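Local atomic coordinates of DspB (Aggregatibacter actinomycetemcomitans, PDB entry 1YHT), a protein that hydrolyses terminal N-acetylhexosamine residues as a family 20 glycoside hydrolase and releases biofilms, probably by cleaving their polysaccharide. Residues I196-A199 with N200-Y204; N345-S348 with L349-V353; N119-T122 with A123-K126. All blocks are in the same frame, centred on the assembly; numbering follows the deposited sequence.

Interaction 1: residues I196-A199 with N200-Y204; sequences ITYA and NKLSY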
loop_
_atom_site.group_PDB
_atom_site.type_symbol
_atom_site.label_atom_id
_atom_site.label_comp_id
_atom_site.label_asym_id
_atom_site.label_seq_id
_atom_site.Cartn_x
_atom_site.Cartn_y
_atom_site.Cartn_z
ATOM N N ILE A 196 14.156 4.531 -11.451
ATOM C CA ILE A 196 15.161 3.620 -10.885
ATOM C C ILE A 196 16.021 4.374 -9.897
ATOM O O ILE A 196 16.247 3.925 -8.752
ATOM C CB ILE A 196 16.086 3.048 -11.970
ATOM C CG1 ILE A 196 15.275 2.296 -13.035
ATOM C CG2 ILE A 196 17.202 2.188 -11.364
ATOM C CD1 ILE A 196 14.270 1.396 -12.520
ATOM N N THR A 197 16.490 5.532 -10.343
ATOM C CA THR A 197 17.337 6.375 -9.532
ATOM C C THR A 197 16.627 6.808 -8.243
ATOM O O THR A 197 17.208 6.804 -7.157
ATOM C CB THR A 197 17.779 7.617 -10.351
ATOM O OG1 THR A 197 18.406 7.160 -11.557
ATOM C CG2 THR A 197 18.711 8.484 -9.575
ATOM N N TYR A 198 15.384 7.232 -8.393
ATOM C CA TYR A 198 14.564 7.729 -7.288
ATOM C C TYR A 198 14.309 6.582 -6.287
ATOM O O TYR A 198 14.528 6.721 -5.105
ATOM C CB TYR A 198 13.242 8.264 -7.877
ATOM C CG TYR A 198 12.189 8.736 -6.876
ATOM C CD1 TYR A 198 12.349 9.941 -6.176
ATOM C CD2 TYR A 198 11.030 7.984 -6.641
ATOM C CE1 TYR A 198 11.392 10.375 -5.248
ATOM C CE2 TYR A 198 10.071 8.407 -5.696
ATOM C CZ TYR A 198 10.253 9.611 -5.010
ATOM O OH TYR A 198 9.310 10.059 -4.092
ATOM N N ALA A 199 13.845 5.452 -6.785
ATOM C CA ALA A 199 13.498 4.326 -5.911
ATOM C C ALA A 199 14.766 3.802 -5.219
ATOM O O ALA A 199 14.738 3.487 -4.033
ATOM C CB ALA A 199 12.805 3.224 -6.692
ATOM N N ASN A 200 15.877 3.748 -5.942
ATOM C CA ASN A 200 17.125 3.325 -5.330
ATOM C C ASN A 200 17.507 4.280 -4.201
ATOM O O ASN A 200 17.885 3.826 -3.126
ATOM C CB ASN A 200 18.250 3.177 -6.371
ATOM C CG ASN A 200 18.196 1.868 -7.123
ATOM O OD1 ASN A 200 17.494 0.944 -6.720
ATOM N ND2 ASN A 200 18.963 1.765 -8.224
ATOM N N LYS A 201 17.363 5.580 -4.419
ATOM C CA LYS A 201 17.764 6.567 -3.391
ATOM C C LYS A 201 16.955 6.407 -2.105
ATOM O O LYS A 201 17.481 6.484 -0.972
ATOM C CB LYS A 201 17.684 8.000 -3.912
ATOM C CG LYS A 201 18.912 8.408 -4.714
ATOM C CD LYS A 201 18.731 9.752 -5.372
ATOM C CE LYS A 201 20.028 10.239 -6.026
ATOM N NZ LYS A 201 19.883 11.648 -6.497
ATOM N N LEU A 202 15.674 6.129 -2.317
ATOM C CA LEU A 202 14.729 5.881 -1.220
ATOM C C LEU A 202 15.108 4.596 -0.458
ATOM O O LEU A 202 15.166 4.593 0.781
ATOM C CB LEU A 202 13.301 5.877 -1.787
ATOM C CG LEU A 202 12.481 7.174 -1.760
ATOM C CD1 LEU A 202 13.190 8.526 -1.991
ATOM C CD2 LEU A 202 11.159 7.066 -2.446
ATOM N N SER A 203 15.443 3.529 -1.189
ATOM C CA SER A 203 15.796 2.259 -0.569
ATOM C C SER A 203 17.064 2.346 0.283
ATOM O O SER A 203 17.106 1.749 1.376
ATOM C CB SER A 203 15.947 1.140 -1.602
ATOM O OG SER A 203 17.093 1.283 -2.432
ATOM N N TYR A 204 18.097 3.054 -0.219
ATOM C CA TYR A 204 19.350 3.178 0.545
ATOM C C TYR A 204 19.203 4.133 1.769
ATOM O O TYR A 204 19.850 3.967 2.783
ATOM C CB TYR A 204 20.504 3.583 -0.374
ATOM C CG TYR A 204 20.860 2.456 -1.342
ATOM C CD1 TYR A 204 21.259 1.216 -0.865
ATOM C CD2 TYR A 204 20.784 2.637 -2.716
ATOM C CE1 TYR A 204 21.577 0.186 -1.728
ATOM C CE2 TYR A 204 21.088 1.604 -3.605
ATOM C CZ TYR A 204 21.493 0.392 -3.101
ATOM O OH TYR A 204 21.814 -0.627 -3.962
#

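Interaction 2: residues N345-S348 with L349-V353; sequences NTKS and LLEAV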
loop_
_atom_site.group_PDB
_atom_site.type_symbol
_atom_site.label_atom_id
_atom_site.label_comp_id
_atom_site.label_asym_id
_atom_site.label_seq_id
_atom_site.Cartn_x
_atom_site.Cartn_y
_atom_site.Cartn_z
ATOM N N ASN A 345 -17.376 -8.397 7.402
ATOM C CA ASN A 345 -17.658 -9.096 6.143
ATOM C C ASN A 345 -16.438 -9.613 5.379
ATOM O O ASN A 345 -16.589 -10.497 4.519
ATOM C CB ASN A 345 -18.565 -8.272 5.256
ATOM C CG ASN A 345 -20.021 -8.322 5.727
ATOM O OD1 ASN A 345 -20.741 -9.280 5.422
ATOM N ND2 ASN A 345 -20.448 -7.307 6.488
ATOM N N THR A 346 -15.258 -9.052 5.642
ATOM C CA THR A 346 -14.035 -9.490 4.931
ATOM C C THR A 346 -13.227 -10.498 5.731
ATOM O O THR A 346 -12.215 -10.992 5.267
ATOM C CB THR A 346 -13.114 -8.284 4.546
ATOM O OG1 THR A 346 -12.854 -7.471 5.689
ATOM C CG2 THR A 346 -13.812 -7.419 3.477
ATOM N N LYS A 347 -13.674 -10.811 6.939
ATOM C CA LYS A 347 -12.950 -11.720 7.819
ATOM C C LYS A 347 -12.699 -13.087 7.184
ATOM O O LYS A 347 -11.606 -13.597 7.229
ATOM C CB LYS A 347 -13.734 -11.891 9.136
ATOM C CG LYS A 347 -12.972 -12.346 10.346
ATOM C CD LYS A 347 -13.871 -12.198 11.612
ATOM C CE LYS A 347 -13.140 -11.734 12.943
ATOM N NZ LYS A 347 -13.201 -10.224 13.427
ATOM N N SER A 348 -13.747 -13.704 6.650
ATOM C CA SER A 348 -13.602 -15.013 6.025
ATOM C C SER A 348 -12.560 -14.978 4.900
ATOM O O SER A 348 -11.772 -15.884 4.748
ATOM C CB SER A 348 -14.958 -15.481 5.481
ATOM O OG SER A 348 -15.841 -15.742 6.584
ATOM N N LEU A 349 -12.559 -13.892 4.127
ATOM C CA LEU A 349 -11.694 -13.786 2.977
ATOM C C LEU A 349 -10.263 -13.586 3.437
ATOM O O LEU A 349 -9.317 -14.153 2.876
ATOM C CB LEU A 349 -12.200 -12.651 2.092
ATOM C CG LEU A 349 -11.324 -12.220 0.915
ATOM C CD1 LEU A 349 -11.029 -13.358 -0.034
ATOM C CD2 LEU A 349 -12.013 -11.055 0.173
ATOM N N LEU A 350 -10.086 -12.760 4.460
ATOM C CA LEU A 350 -8.737 -12.532 4.986
ATOM C C LEU A 350 -8.144 -13.800 5.580
ATOM O O LEU A 350 -6.984 -14.108 5.358
ATOM C CB LEU A 350 -8.759 -11.392 6.039
ATOM C CG LEU A 350 -7.415 -11.086 6.720
ATOM C CD1 LEU A 350 -6.271 -10.762 5.719
ATOM C CD2 LEU A 350 -7.565 -9.998 7.777
ATOM N N GLU A 351 -8.948 -14.535 6.349
ATOM C CA GLU A 351 -8.555 -15.855 6.850
ATOM C C GLU A 351 -8.121 -16.810 5.748
ATOM O O GLU A 351 -7.099 -17.469 5.857
ATOM C CB GLU A 351 -9.685 -16.505 7.681
ATOM C CG GLU A 351 -9.949 -15.776 8.971
ATOM C CD GLU A 351 -11.179 -16.298 9.711
ATOM O OE1 GLU A 351 -11.889 -17.193 9.171
ATOM O OE2 GLU A 351 -11.381 -15.819 10.836
ATOM N N ALA A 352 -8.924 -16.890 4.702
ATOM C CA ALA A 352 -8.662 -17.767 3.539
ATOM C C ALA A 352 -7.335 -17.423 2.855
ATOM O O ALA A 352 -6.564 -18.285 2.533
ATOM C CB ALA A 352 -9.774 -17.630 2.521
ATOM N N VAL A 353 -7.099 -16.148 2.608
ATOM C CA VAL A 353 -5.854 -15.728 1.951
ATOM C C VAL A 353 -4.614 -16.119 2.800
ATOM O O VAL A 353 -3.626 -16.676 2.274
ATOM C CB VAL A 353 -5.857 -14.206 1.671
ATOM C CG1 VAL A 353 -4.469 -13.744 1.130
ATOM C CG2 VAL A 353 -6.962 -13.841 0.687
HETATM O O HOH W 1 -15.108 -12.500 3.556
#

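Interaction 3: residues N119-T122 with A123-K126; sequences NHMT and AIFK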
loop_
_atom_site.group_PDB
_atom_site.type_symbol
_atom_site.label_atom_id
_atom_site.label_comp_id
_atom_site.label_asym_id
_atom_site.label_seq_id
_atom_site.Cartn_x
_atom_site.Cartn_y
_atom_site.Cartn_z
ATOM N N ASN A 119 3.116 9.171 -7.643
ATOM C CA ASN A 119 1.691 9.490 -7.838
ATOM C C ASN A 119 0.945 9.202 -6.507
ATOM O O ASN A 119 1.596 9.034 -5.467
ATOM C CB ASN A 119 1.173 8.716 -9.077
ATOM C CG ASN A 119 0.065 9.472 -9.865
ATOM O OD1 ASN A 119 0.255 9.905 -11.050
ATOM N ND2 ASN A 119 -1.099 9.612 -9.240
ATOM N N HIS A 120 -0.389 9.140 -6.534
ATOM C CA HIS A 120 -1.176 8.719 -5.370
ATOM C C HIS A 120 -0.768 9.509 -4.105
ATOM O O HIS A 120 -0.637 8.962 -2.998
ATOM C CB HIS A 120 -1.063 7.200 -5.198
ATOM C CG HIS A 120 -1.861 6.420 -6.202
ATOM N ND1 HIS A 120 -3.239 6.375 -6.176
ATOM C CD2 HIS A 120 -1.481 5.666 -7.269
ATOM C CE1 HIS A 120 -3.673 5.635 -7.189
ATOM N NE2 HIS A 120 -2.626 5.172 -7.856
ATOM N N MET A 121 -0.591 10.826 -4.270
ATOM C CA MET A 121 -0.127 11.666 -3.151
ATOM C C MET A 121 -0.742 13.030 -3.092
ATOM O O MET A 121 -0.170 13.939 -2.494
ATOM C CB MET A 121 1.418 11.724 -3.106
ATOM C CG MET A 121 2.115 12.284 -4.309
ATOM S SD MET A 121 3.916 12.352 -4.199
ATOM C CE MET A 121 4.139 13.031 -2.560
ATOM N N THR A 122 -1.934 13.191 -3.667
ATOM C CA THR A 122 -2.588 14.499 -3.688
ATOM C C THR A 122 -2.879 15.053 -2.296
ATOM O O THR A 122 -2.769 16.237 -2.091
ATOM C CB THR A 122 -3.843 14.515 -4.551
ATOM O OG1 THR A 122 -3.506 14.011 -5.843
ATOM C CG2 THR A 122 -4.373 15.931 -4.718
ATOM N N ALA A 123 -3.254 14.208 -1.346
ATOM C CA ALA A 123 -3.573 14.703 -0.010
ATOM C C ALA A 123 -2.341 15.398 0.612
ATOM O O ALA A 123 -2.441 16.449 1.231
ATOM C CB ALA A 123 -4.057 13.562 0.865
ATOM N N ILE A 124 -1.179 14.793 0.440
ATOM C CA ILE A 124 0.079 15.414 0.866
ATOM C C ILE A 124 0.256 16.782 0.200
ATOM O O ILE A 124 0.567 17.745 0.869
ATOM C CB ILE A 124 1.265 14.516 0.519
ATOM C CG1 ILE A 124 1.300 13.276 1.453
ATOM C CG2 ILE A 124 2.557 15.273 0.615
ATOM C CD1 ILE A 124 2.215 12.152 0.980
ATOM N N PHE A 125 0.086 16.851 -1.115
ATOM C CA PHE A 125 0.169 18.150 -1.829
ATOM C C PHE A 125 -0.766 19.196 -1.202
ATOM O O PHE A 125 -0.399 20.353 -0.964
ATOM C CB PHE A 125 -0.230 17.975 -3.295
ATOM C CG PHE A 125 0.728 17.121 -4.128
ATOM C CD1 PHE A 125 2.027 16.913 -3.753
ATOM C CD2 PHE A 125 0.302 16.608 -5.330
ATOM C CE1 PHE A 125 2.904 16.173 -4.562
ATOM C CE2 PHE A 125 1.164 15.844 -6.153
ATOM C CZ PHE A 125 2.456 15.640 -5.765
ATOM N N LYS A 126 -1.996 18.787 -0.931
ATOM C CA LYS A 126 -2.966 19.725 -0.414
ATOM C C LYS A 126 -2.570 20.231 0.988
ATOM O O LYS A 126 -2.736 21.401 1.281
ATOM C CB LYS A 126 -4.351 19.101 -0.405
ATOM C CG LYS A 126 -4.898 18.795 -1.837
ATOM C CD LYS A 126 -4.684 19.999 -2.810
ATOM C CE LYS A 126 -5.493 19.928 -4.117
ATOM N NZ LYS A 126 -5.252 21.212 -4.915
#

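Interaction 1: residues I196-A199 with N200-Y204
Leu202 lies one helical turn beyond Tyr198 and turns its branched end onto the phenol ring. Starting at the root of the leucine, CB sits over the backbone of the preceding turn, 3.6 Å from Tyr198 O and equally near Ala199 O. CG stays beside the Tyr198 carbonyl, and the two methyls then divide the ring between them. CD1 stands over one face, 4.1 Å above the ring plane and displaced toward the rim, while CD2 reaches the hydroxyl-bearing end, 3.7 Å from Tyr198 CE2 and as close to CZ. The line from CD2 to the ring centroid runs 30° off the normal, an off-centre CH-pi contact. Tyr198 offers its ring there because CG is anti to the backbone N (chi1 175°). Its hydroxyl points inward, toward the barrel, and is hydrogen-bonded to Ser117 OG, while Met164 of helix 154-171 packs on Leu202.

Tyr198 and Leu202 both belong to helix 192-208, the crossover between parallel strands 177-181 and 212-216 in the TIM barrel of the catalytic domain. Four successive i to i+4 amide bonds join 196-199 to 200-204, the shortest from Asn200 N to Ile196 O at 2.8 Å. Alongside that bond, Asn200 runs side by side with Ile196, ND2 lying 3.6 Å from the CG2 methyl, and its amide is held at both ends by the backbone of Gln227 and Asn229. Ser203 OG bends back to Asn200 O at 2.8 Å, where the carbonyl also accepts from Tyr204 N.

Interaction 2: residues N345-S348 with L349-V353
Lys347 and Glu351 are one turn apart on helix 339-358, and their side chains pass each other at a slant instead of meeting end to end. The lysine leaves with CG anti to its own backbone N (chi1 -158°), and its chain then bends at the last two torsions, carrying the ammonium off. The glutamate has CG beside its backbone N (chi1 -67°), which sets that atom against the preceding turn, 3.2 Å from Lys347 O, the chain running extended from there. Its carboxylate oxygen OE2 reaches the lysine only at the aliphatic root, 3.9 Å from Lys347 CG. Lys347 NZ remains 6.4 Å from Glu351 OE2, so no salt bridge forms.

Beneath this pair the backbone bonds are direct. Glu351 N bonds to Lys347 O at 3.0 Å with a nearly straight N-H...O angle of 174°, and Leu350 N to Thr346 O at 2.9 Å. The exception comes just before: a water donates to Asn345 O at 2.7 Å and accepts from Leu349 N at 3.0 Å, standing in for the direct amide bond between those residues.

Leu349 and Leu350 turn to the buried flank and both pack on Leu327 of barrel strand 324-329, with helix 287-301 beside Leu349 and helix 32-44 beside Leu350. This places the segment in the outer helical layer of the TIM barrel, facing its strand. The opposite charges of Lys347 and Glu351 can probably attract one another only weakly at such a separation, so on their flank the turn probably depends more on its backbone bonds than on that charge pair.

Interaction 3: residues N119-T122 with A123-K126
Met121 and Phe125 make the main apolar contact where the loop after strand 110-117 enters helix 122-132. The thioether crosses the far end of the ring at a slant: Met121 CG lies 3.7 Å from Phe125 CZ, and SD is 4.7 Å from the ring centroid, 49° off the normal, an oblique Met-aromatic contact. With CG placed between the backbone N and the carbonyl carbon (chi1 60°), the chain rises beside the ring, and a bend at chi3 brings the terminal methyl CE to 3.9 Å from Phe125 CE1. The same CE touches Ile124 CD1 at 4.1 Å, so one methionine spans two residues of the first turn. Met160 and Leu163 of helix 154-171 back Met121 and Ile124, respectively.

In the backbone, Met121 is the N-cap residue, and its carbonyl O accepts from Phe125 N at 3.2 Å, with the donor in the carbonyl plane. That oxygen also lies 3.7 Å above one face of the Phe125 ring, displaced toward the rim. Lys126 N follows with a bond of 2.9 Å to Thr122 O.

The polar groups find their partners in other loops. Thr122 and Lys126 run side by side, their aliphatic parts touching, while Thr122 OG1 is hydrogen-bonded to His57 ND1. Just upstream, His120 is hydrogen-bonded through its two ring nitrogens to Asp56 and Glu184, tying the loop at the C-terminal end of a TIM-barrel strand, the end where active sites of this fold lie. The first turn is thus closed by two amide bonds and flanked by the thioether, while His120 and Thr122 are engaged by other loops, which probably limits the loop's freedom near the barrel mouth.

All three contacts are local, each within or at the start of a helix; those of interactions 1 and 2 belong to the outer layer of the barrel, and none touches another. Interactions 1 and 3 are largely buried and share a neighbour, helix 154-171, with their nearest atoms about 6 Å apart; interaction 2 is only partly buried and lies on the opposite side of the chain's centre from both, about 34 and 30 Å away between centres. Aromatic rings mark the two buried sites, met by leucine methyls in one and a thioether in the other. At 345-353, by contrast, charged chains and a water accompany a helix already well under way, whereas 119-126 contains a helix start.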